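Local coordinates for protein serine protease pet (Escherichia coli, PDB 4OM9) that acts as a secreted autotransporter serine protease and enterotoxin, with a protease domain on a long beta-helix, and probably cleaves alpha-fodrin in host cells, at residues T60-G64 against V111-A117; N396-G402 against I422-G428; K442-T446 against Y471-G475. One frame throughout, in Å; residues are numbered along the deposited sequence.

Interaction 1 (T60-G64 against V111-A117); sequences TSIGG and VVETRGA
Ser61 and Thr114 meet side by side: the methyl CG2 of Thr114 lies 3.8 Å from Ser61 CB and equally near its OG. Thr114 turns OG1 away from its own backbone N (chi1 165°) to the carbonyl side, where it accepts from Gly116 N at 2.9 Å in an ST turn, and leaves CG2 to face the serine. Ser61 OG also passes close over the CA of Gly116. The backbones fit closely here too, with Gly63 CA 3.2 Å from Arg115 O. At one end the methyls Thr60 CG2 and Ala117 CB touch at 3.9 Å, and Leu224 and Tyr213 of neighbouring strands pack against both residues. Beside them Ala117 N donates to Ser61 O at 2.8 Å. At the other end Val111 N bonds Gly64 O at 2.9 Å, almost straight at the hydrogen (171°) but from above the carbonyl plane, while Val111 CB and CG2 press on the same oxygen. Near this second bond a water accepts from Gly64 N and donates to Val111 O and Thr114 O. Two separated backbone bonds and a bridging water join a loop to the outermost strand of an antiparallel sheet, within the chymotrypsin-like (clan PA) protease domain.

Interaction 2 (N396-G402 against I422-G428); sequences NIYVAGG and IFFTENG
The Phe423 ring takes two oxygens from the 396-402 segment at its edge: Ile397 O lies in its plane, 3.4 Å from CD1, and Asn396 OD1 approaches CE1 at 3.7 Å, the amide turned 51° from the ring. Phe423 CG stands beside its own backbone N (chi1 -55°), which brings that edge over the neighbouring strand. The Tyr398 ring meets Thr425 OG1 obliquely, 3.2 Å from CE2; its hydroxyl bonds Glu113 and Ser87 N, and Lys380 makes a cation-pi contact with the ring. Val399 CB lies oblique to the Phe424 ring, against CD2. Strands 397-399 and 422-424 run parallel, 17° apart, in register one to one, as expected for successive coils of a right-handed parallel beta-helix. Phe423 N donates to that same Ile397 O at 2.8 Å, Val399 N to Phe423 O at 2.7 Å, and Val399 O receives Thr425 N, with the hydroxyl of Thr425 adding a weak bond. On the face bearing Ile397, Val399 and Ile422, Ile422 CD1 touches both Val399 CG2 and Ile397 CG2. Beyond the strands a type II turn from Thr425 to Gly428 carries the pairing on: Gly401 N donates to Glu426 O at 3.1 Å, and Gly402 N to Gly428 O at 2.9 Å from above the carbonyl plane.

Interaction 3 (K442-T446 against Y471-G475); sequences KIAAT and YIYHG
Tyr471 reaches across to the backbone of Ile443, and its hydroxyl donates to Ile443 O at 2.6 Å, in the carbonyl plane and on a lone pair (C=O...donor angle 121°). With CG anti to the backbone N, the first torsion swings the ring toward 442-446, where OH meets that carbonyl. The lysine chain of Lys442 and this tyrosine run alongside each other, pointing opposite ways: Lys442 CG sits over one face of the Tyr471 ring, 3.9 Å from the centroid, as a CH-pi contact, while Tyr473 N lies over the other face. Thus the ring is sandwiched between the lysine's aliphatic chain and its own strand.

The close packing continues at Tyr473. Ile443 CD1 lies over one ring face, 3.7 Å from the centroid and 17° off the normal, and Gly475 N is placed over the centre of the opposite face. Ile443 CG2 adds a touch at CE1, and Ala445 CB comes obliquely to that carbon at 3.8 Å. The Tyr473 hydroxyl bonds Asn476 O, while Ile452 packs on both Ile443 and Tyr473.

Past the tyrosines the fit is looser. No backbone-to-backbone hydrogen bond joins the segments, whose end-to-end directions differ by 54°; instead a water donates to Ala445 O at 2.7 Å and to Ile472 O, and accepts from His474 N at 2.8 Å. At this end the His474 ring meets the 442-446 segment through CD2, which is 3.5 Å from Thr446 O, and Ala445 O lies in the ring plane at the edge. Its NE2 is bonded to Asp622, with a weaker bond from ND1 to Asp499. Here, between coils of the beta-helix, tyrosine faces, one hydroxyl bond and a bridging water take the place of strand-to-strand bonding, and the two aspartates would probably favour a positive charge on the histidine.

In the fold
Interactions 2 and 3 are buried in the beta-helix and adjoin along it: strands 422-424 and 444-445 are neighbours in one parallel sheet, joined by probable hydrogen bonds between Phe424 and both Ala444 and Thr446. Interaction 1 belongs to the protease domain and is only partly buried, yet it touches interaction 2, where Arg115 NH1 probably bonds Gly401 O and Val112 packs on Ala400; loop 111-117 therefore rests on the stalk. Centres of interactions 1 and 3 lie about 26 Å apart, with no touch. Regular parallel pairing dominates interaction 2, whereas interactions 1 and 3 each include a bridging water, the former beside glycine-rich backbone, the latter beside aromatic side chains.

Interaction 1 (T60-G64 against V111-A117)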
loop_
_atom_site.group_PDB
_atom_site.type_symbol
_atom_site.label_atom_id
_atom_site.label_comp_id
_atom_site.label_asym_id
_atom_site.label_seq_id
_atom_site.Cartn_x
_atom_site.Cartn_y
_atom_site.Cartn_z
ATOM N N THR A 60 12.879 7.039 29.800
ATOM C CA THR A 60 12.795 7.641 28.483
ATOM C C THR A 60 14.166 8.046 27.933
ATOM O O THR A 60 14.875 8.835 28.567
ATOM C CB THR A 60 11.918 8.893 28.514
ATOM O OG1 THR A 60 10.627 8.544 29.008
ATOM C CG2 THR A 60 11.792 9.488 27.123
ATOM N N SER A 61 14.499 7.565 26.736
ATOM C CA SER A 61 15.750 7.930 26.095
ATOM C C SER A 61 15.776 9.405 25.740
ATOM O O SER A 61 14.779 9.967 25.301
ATOM C CB SER A 61 16.004 7.107 24.822
ATOM O OG SER A 61 17.011 7.725 24.035
ATOM N N ILE A 62 16.943 10.015 25.900
ATOM C CA ILE A 62 17.109 11.444 25.687
ATOM C C ILE A 62 18.171 11.611 24.580
ATOM O O ILE A 62 18.638 12.705 24.257
ATOM C CB ILE A 62 17.393 12.114 27.080
ATOM C CG1 ILE A 62 16.126 12.798 27.548
ATOM C CG2 ILE A 62 18.598 13.049 27.174
ATOM C CD1 ILE A 62 15.077 11.808 27.842
ATOM N N GLY A 63 18.466 10.488 23.931
ATOM C CA GLY A 63 19.413 10.445 22.834
ATOM C C GLY A 63 20.791 10.039 23.304
ATOM O O GLY A 63 21.229 10.423 24.387
ATOM N N GLY A 64 21.471 9.260 22.471
ATOM C CA GLY A 64 22.847 8.866 22.704
ATOM C C GLY A 64 22.906 7.902 23.866
ATOM O O GLY A 64 22.141 6.948 23.942
ATOM N N VAL A 111 22.432 4.459 22.537
ATOM C CA VAL A 111 21.177 3.872 22.090
ATOM C C VAL A 111 20.998 3.968 20.576
ATOM O O VAL A 111 21.004 5.049 19.985
ATOM C CB VAL A 111 19.983 4.520 22.780
ATOM C CG1 VAL A 111 18.655 3.960 22.204
ATOM C CG2 VAL A 111 20.074 4.256 24.262
ATOM N N VAL A 112 20.813 2.819 19.954
ATOM C CA VAL A 112 20.725 2.762 18.511
ATOM C C VAL A 112 19.270 2.947 18.024
ATOM O O VAL A 112 19.049 3.481 16.941
ATOM C CB VAL A 112 21.337 1.428 18.011
ATOM C CG1 VAL A 112 20.818 1.029 16.664
ATOM C CG2 VAL A 112 22.842 1.542 17.965
ATOM N N GLU A 113 18.292 2.554 18.837
ATOM C CA GLU A 113 16.881 2.463 18.373
ATOM C C GLU A 113 16.120 3.777 18.238
ATOM O O GLU A 113 15.211 3.871 17.422
ATOM C CB GLU A 113 16.068 1.545 19.297
ATOM C CG GLU A 113 16.488 0.068 19.252
ATOM C CD GLU A 113 17.906 -0.195 19.797
ATOM O OE1 GLU A 113 18.519 0.717 20.405
ATOM O OE2 GLU A 113 18.400 -1.327 19.598
ATOM N N THR A 114 16.446 4.776 19.054
ATOM C CA THR A 114 15.708 6.036 19.022
ATOM C C THR A 114 16.652 7.205 19.159
ATOM O O THR A 114 17.730 7.068 19.742
ATOM C CB THR A 114 14.628 6.103 20.129
ATOM O OG1 THR A 114 14.175 7.456 20.281
ATOM C CG2 THR A 114 15.163 5.608 21.459
ATOM N N ARG A 115 16.276 8.355 18.609
ATOM C CA ARG A 115 17.121 9.535 18.751
ATOM C C ARG A 115 16.805 10.269 20.055
ATOM O O ARG A 115 17.473 11.252 20.398
ATOM C CB ARG A 115 16.984 10.473 17.553
ATOM C CG ARG A 115 17.893 10.100 16.374
ATOM C CD ARG A 115 17.382 8.876 15.660
ATOM N NE ARG A 115 16.100 9.162 15.015
ATOM C CZ ARG A 115 15.145 8.263 14.764
ATOM N NH1 ARG A 115 15.289 6.987 15.109
ATOM N NH2 ARG A 115 14.026 8.656 14.177
ATOM N N GLY A 116 15.811 9.768 20.783
ATOM C CA GLY A 116 15.498 10.262 22.115
ATOM C C GLY A 116 14.441 11.355 22.130
ATOM O O GLY A 116 14.092 11.900 21.088
ATOM N N ALA A 117 13.925 11.688 23.306
ATOM C CA ALA A 117 12.878 12.706 23.371
ATOM C C ALA A 117 13.498 14.103 23.354
ATOM O O ALA A 117 14.649 14.274 23.762
ATOM C CB ALA A 117 12.006 12.507 24.607
HETATM O O HOH W 1 20.450 7.816 20.184
#

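Interaction 2 (N396-G402 against I422-G428)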
loop_
_atom_site.group_PDB
_atom_site.type_symbol
_atom_site.label_atom_id
_atom_site.label_comp_id
_atom_site.label_asym_id
_atom_site.label_seq_id
_atom_site.Cartn_x
_atom_site.Cartn_y
_atom_site.Cartn_z
ATOM N N ASN A 396 26.877 -9.822 10.892
ATOM C CA ASN A 396 25.447 -9.519 10.890
ATOM C C ASN A 396 25.211 -8.035 11.088
ATOM O O ASN A 396 25.896 -7.413 11.899
ATOM C CB ASN A 396 24.719 -10.278 11.998
ATOM C CG ASN A 396 24.793 -11.768 11.817
ATOM O OD1 ASN A 396 24.093 -12.328 10.980
ATOM N ND2 ASN A 396 25.652 -12.425 12.596
ATOM N N ILE A 397 24.229 -7.476 10.375
ATOM C CA ILE A 397 23.858 -6.079 10.538
ATOM C C ILE A 397 22.417 -5.904 11.048
ATOM O O ILE A 397 21.482 -6.551 10.545
ATOM C CB ILE A 397 24.028 -5.325 9.222
ATOM C CG1 ILE A 397 25.486 -5.381 8.782
ATOM C CG2 ILE A 397 23.548 -3.876 9.359
ATOM C CD1 ILE A 397 25.730 -4.925 7.374
ATOM N N TYR A 398 22.246 -5.028 12.044
ATOM C CA TYR A 398 20.938 -4.701 12.616
ATOM C C TYR A 398 20.656 -3.234 12.365
ATOM O O TYR A 398 21.428 -2.365 12.761
ATOM C CB TYR A 398 20.918 -5.051 14.096
ATOM C CG TYR A 398 19.828 -4.498 15.017
ATOM C CD1 TYR A 398 20.005 -3.284 15.672
ATOM C CD2 TYR A 398 18.690 -5.261 15.337
ATOM C CE1 TYR A 398 19.064 -2.812 16.574
ATOM C CE2 TYR A 398 17.721 -4.789 16.228
ATOM C CZ TYR A 398 17.925 -3.558 16.848
ATOM O OH TYR A 398 17.031 -3.055 17.755
ATOM N N VAL A 399 19.572 -2.978 11.637
ATOM C CA VAL A 399 19.188 -1.633 11.247
ATOM C C VAL A 399 17.929 -1.248 12.007
ATOM O O VAL A 399 16.895 -1.921 11.889
ATOM C CB VAL A 399 18.954 -1.545 9.745
ATOM C CG1 VAL A 399 18.764 -0.101 9.295
ATOM C CG2 VAL A 399 20.126 -2.204 9.015
ATOM N N ALA A 400 18.017 -0.187 12.799
ATOM C CA ALA A 400 16.889 0.216 13.637
ATOM C C ALA A 400 16.554 1.707 13.558
ATOM O O ALA A 400 17.423 2.551 13.313
ATOM C CB ALA A 400 17.161 -0.169 15.090
ATOM N N GLY A 401 15.269 2.017 13.733
ATOM C CA GLY A 401 14.874 3.343 14.173
ATOM C C GLY A 401 14.434 4.300 13.098
ATOM O O GLY A 401 13.852 5.350 13.393
ATOM N N GLY A 402 14.747 3.974 11.851
ATOM C CA GLY A 402 14.229 4.752 10.732
ATOM C C GLY A 402 15.213 5.409 9.779
ATOM O O GLY A 402 15.152 5.189 8.575
ATOM N N ILE A 422 21.528 -9.275 7.266
ATOM C CA ILE A 422 21.034 -7.956 7.623
ATOM C C ILE A 422 19.558 -8.021 8.056
ATOM O O ILE A 422 18.742 -8.815 7.556
ATOM C CB ILE A 422 21.266 -6.945 6.464
ATOM C CG1 ILE A 422 20.847 -5.528 6.886
ATOM C CG2 ILE A 422 20.601 -7.407 5.161
ATOM C CD1 ILE A 422 21.440 -4.417 6.043
ATOM N N PHE A 423 19.242 -7.215 9.053
ATOM C CA PHE A 423 17.991 -7.330 9.781
ATOM C C PHE A 423 17.545 -5.923 10.083
ATOM O O PHE A 423 18.358 -5.086 10.473
ATOM C CB PHE A 423 18.162 -8.159 11.065
ATOM C CG PHE A 423 18.745 -9.528 10.823
ATOM C CD1 PHE A 423 20.124 -9.702 10.685
ATOM C CD2 PHE A 423 17.916 -10.641 10.707
ATOM C CE1 PHE A 423 20.660 -10.961 10.423
ATOM C CE2 PHE A 423 18.446 -11.901 10.449
ATOM C CZ PHE A 423 19.815 -12.060 10.310
ATOM N N PHE A 424 16.258 -5.664 9.867
ATOM C CA PHE A 424 15.695 -4.343 10.022
ATOM C C PHE A 424 14.571 -4.426 11.028
ATOM O O PHE A 424 13.554 -5.025 10.709
ATOM C CB PHE A 424 15.136 -3.812 8.704
ATOM C CG PHE A 424 16.046 -3.981 7.503
ATOM C CD1 PHE A 424 16.154 -5.200 6.856
ATOM C CD2 PHE A 424 16.723 -2.893 6.975
ATOM C CE1 PHE A 424 16.985 -5.345 5.748
ATOM C CE2 PHE A 424 17.539 -3.027 5.849
ATOM C CZ PHE A 424 17.683 -4.251 5.245
ATOM N N THR A 425 14.742 -3.867 12.239
ATOM C CA THR A 425 13.622 -3.805 13.176
ATOM C C THR A 425 12.708 -2.656 12.865
ATOM O O THR A 425 12.762 -2.073 11.791
ATOM C CB THR A 425 14.009 -3.578 14.646
ATOM O OG1 THR A 425 15.379 -3.205 14.756
ATOM C CG2 THR A 425 13.673 -4.763 15.518
ATOM N N GLU A 426 11.929 -2.313 13.890
ATOM C CA GLU A 426 10.918 -1.275 13.864
ATOM C C GLU A 426 11.470 -0.018 13.212
ATOM O O GLU A 426 12.546 0.458 13.590
ATOM C CB GLU A 426 10.431 -0.987 15.300
ATOM C CG GLU A 426 9.104 -0.221 15.406
ATOM C CD GLU A 426 8.685 0.044 16.863
ATOM O OE1 GLU A 426 7.653 -0.508 17.294
ATOM O OE2 GLU A 426 9.392 0.802 17.574
ATOM N N ASN A 427 10.744 0.465 12.206
ATOM C CA ASN A 427 11.052 1.684 11.448
ATOM C C ASN A 427 12.198 1.511 10.461
ATOM O O ASN A 427 12.396 2.351 9.579
ATOM C CB ASN A 427 11.329 2.857 12.388
ATOM C CG ASN A 427 10.078 3.290 13.166
ATOM O OD1 ASN A 427 8.958 3.237 12.651
ATOM N ND2 ASN A 427 10.269 3.707 14.410
ATOM N N GLY A 428 12.945 0.424 10.613
ATOM C CA GLY A 428 13.969 0.036 9.662
ATOM C C GLY A 428 15.001 1.071 9.259
ATOM O O GLY A 428 15.540 1.799 10.101
#

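Interaction 3 (K442-T446 against Y471-G475)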
loop_
_atom_site.group_PDB
_atom_site.type_symbol
_atom_site.label_atom_id
_atom_site.label_comp_id
_atom_site.label_asym_id
_atom_site.label_seq_id
_atom_site.Cartn_x
_atom_site.Cartn_y
_atom_site.Cartn_z
ATOM N N LYS A 442 15.561 -14.647 1.746
ATOM C CA LYS A 442 14.524 -13.859 2.428
ATOM C C LYS A 442 15.100 -12.535 2.949
ATOM O O LYS A 442 16.193 -12.519 3.519
ATOM C CB LYS A 442 13.916 -14.642 3.600
ATOM C CG LYS A 442 12.859 -15.655 3.207
ATOM C CD LYS A 442 12.228 -16.337 4.415
ATOM C CE LYS A 442 13.155 -17.375 5.040
ATOM N NZ LYS A 442 12.388 -18.369 5.848
ATOM N N ILE A 443 14.387 -11.426 2.746
ATOM C CA ILE A 443 14.777 -10.184 3.408
ATOM C C ILE A 443 14.150 -10.121 4.793
ATOM O O ILE A 443 12.929 -10.239 4.920
ATOM C CB ILE A 443 14.340 -8.934 2.655
ATOM C CG1 ILE A 443 14.849 -8.948 1.231
ATOM C CG2 ILE A 443 14.832 -7.694 3.391
ATOM C CD1 ILE A 443 13.845 -8.302 0.230
ATOM N N ALA A 444 14.968 -9.924 5.823
ATOM C CA ALA A 444 14.446 -9.866 7.180
ATOM C C ALA A 444 14.053 -8.443 7.599
ATOM O O ALA A 444 14.803 -7.747 8.308
ATOM C CB ALA A 444 15.444 -10.443 8.152
ATOM N N ALA A 445 12.846 -8.045 7.179
ATOM C CA ALA A 445 12.319 -6.705 7.388
ATOM C C ALA A 445 11.066 -6.831 8.202
ATOM O O ALA A 445 10.270 -7.712 7.896
ATOM C CB ALA A 445 12.037 -6.038 6.053
ATOM N N THR A 446 10.878 -6.008 9.246
ATOM C CA THR A 446 9.638 -6.113 10.030
ATOM C C THR A 446 8.543 -5.223 9.498
ATOM O O THR A 446 7.389 -5.532 9.673
ATOM C CB THR A 446 9.814 -5.776 11.544
ATOM O OG1 THR A 446 10.175 -4.394 11.726
ATOM C CG2 THR A 446 10.888 -6.585 12.101
ATOM N N TYR A 471 6.606 -16.441 1.968
ATOM C CA TYR A 471 7.375 -15.413 2.634
ATOM C C TYR A 471 6.815 -14.042 2.260
ATOM O O TYR A 471 6.459 -13.792 1.093
ATOM C CB TYR A 471 8.869 -15.509 2.278
ATOM C CG TYR A 471 9.562 -14.179 2.454
ATOM C CD1 TYR A 471 9.907 -13.703 3.719
ATOM C CD2 TYR A 471 9.835 -13.380 1.361
ATOM C CE1 TYR A 471 10.519 -12.459 3.876
ATOM C CE2 TYR A 471 10.442 -12.161 1.507
ATOM C CZ TYR A 471 10.782 -11.700 2.760
ATOM O OH TYR A 471 11.377 -10.466 2.860
ATOM N N ILE A 472 6.703 -13.160 3.251
ATOM C CA ILE A 472 6.233 -11.811 2.972
ATOM C C ILE A 472 7.332 -10.778 3.214
ATOM O O ILE A 472 7.879 -10.703 4.299
ATOM C CB ILE A 472 5.003 -11.444 3.820
ATOM C CG1 ILE A 472 3.970 -12.568 3.763
ATOM C CG2 ILE A 472 4.407 -10.130 3.328
ATOM C CD1 ILE A 472 2.650 -12.249 4.476
ATOM N N TYR A 473 7.647 -9.998 2.182
ATOM C CA TYR A 473 8.520 -8.848 2.333
ATOM C C TYR A 473 7.635 -7.680 2.722
ATOM O O TYR A 473 6.743 -7.287 1.948
ATOM C CB TYR A 473 9.302 -8.558 1.046
ATOM C CG TYR A 473 10.162 -7.311 1.110
ATOM C CD1 TYR A 473 11.079 -7.116 2.159
ATOM C CD2 TYR A 473 10.084 -6.337 0.113
ATOM C CE1 TYR A 473 11.868 -5.979 2.214
ATOM C CE2 TYR A 473 10.864 -5.196 0.159
ATOM C CZ TYR A 473 11.762 -5.021 1.208
ATOM O OH TYR A 473 12.536 -3.877 1.259
ATOM N N HIS A 474 7.843 -7.172 3.941
ATOM C CA HIS A 474 7.089 -6.050 4.472
ATOM C C HIS A 474 7.681 -4.696 4.049
ATOM O O HIS A 474 7.054 -3.660 4.240
ATOM C CB HIS A 474 7.042 -6.103 6.000
ATOM C CG HIS A 474 6.162 -7.182 6.575
ATOM N ND1 HIS A 474 4.812 -7.288 6.298
ATOM C CD2 HIS A 474 6.438 -8.142 7.495
ATOM C CE1 HIS A 474 4.303 -8.301 6.988
ATOM N NE2 HIS A 474 5.266 -8.830 7.719
ATOM N N GLY A 475 8.901 -4.695 3.512
ATOM C CA GLY A 475 9.593 -3.450 3.195
ATOM C C GLY A 475 9.329 -2.925 1.790
ATOM O O GLY A 475 8.471 -3.449 1.066
HETATM O O HOH W 2 9.534 -8.683 5.503
#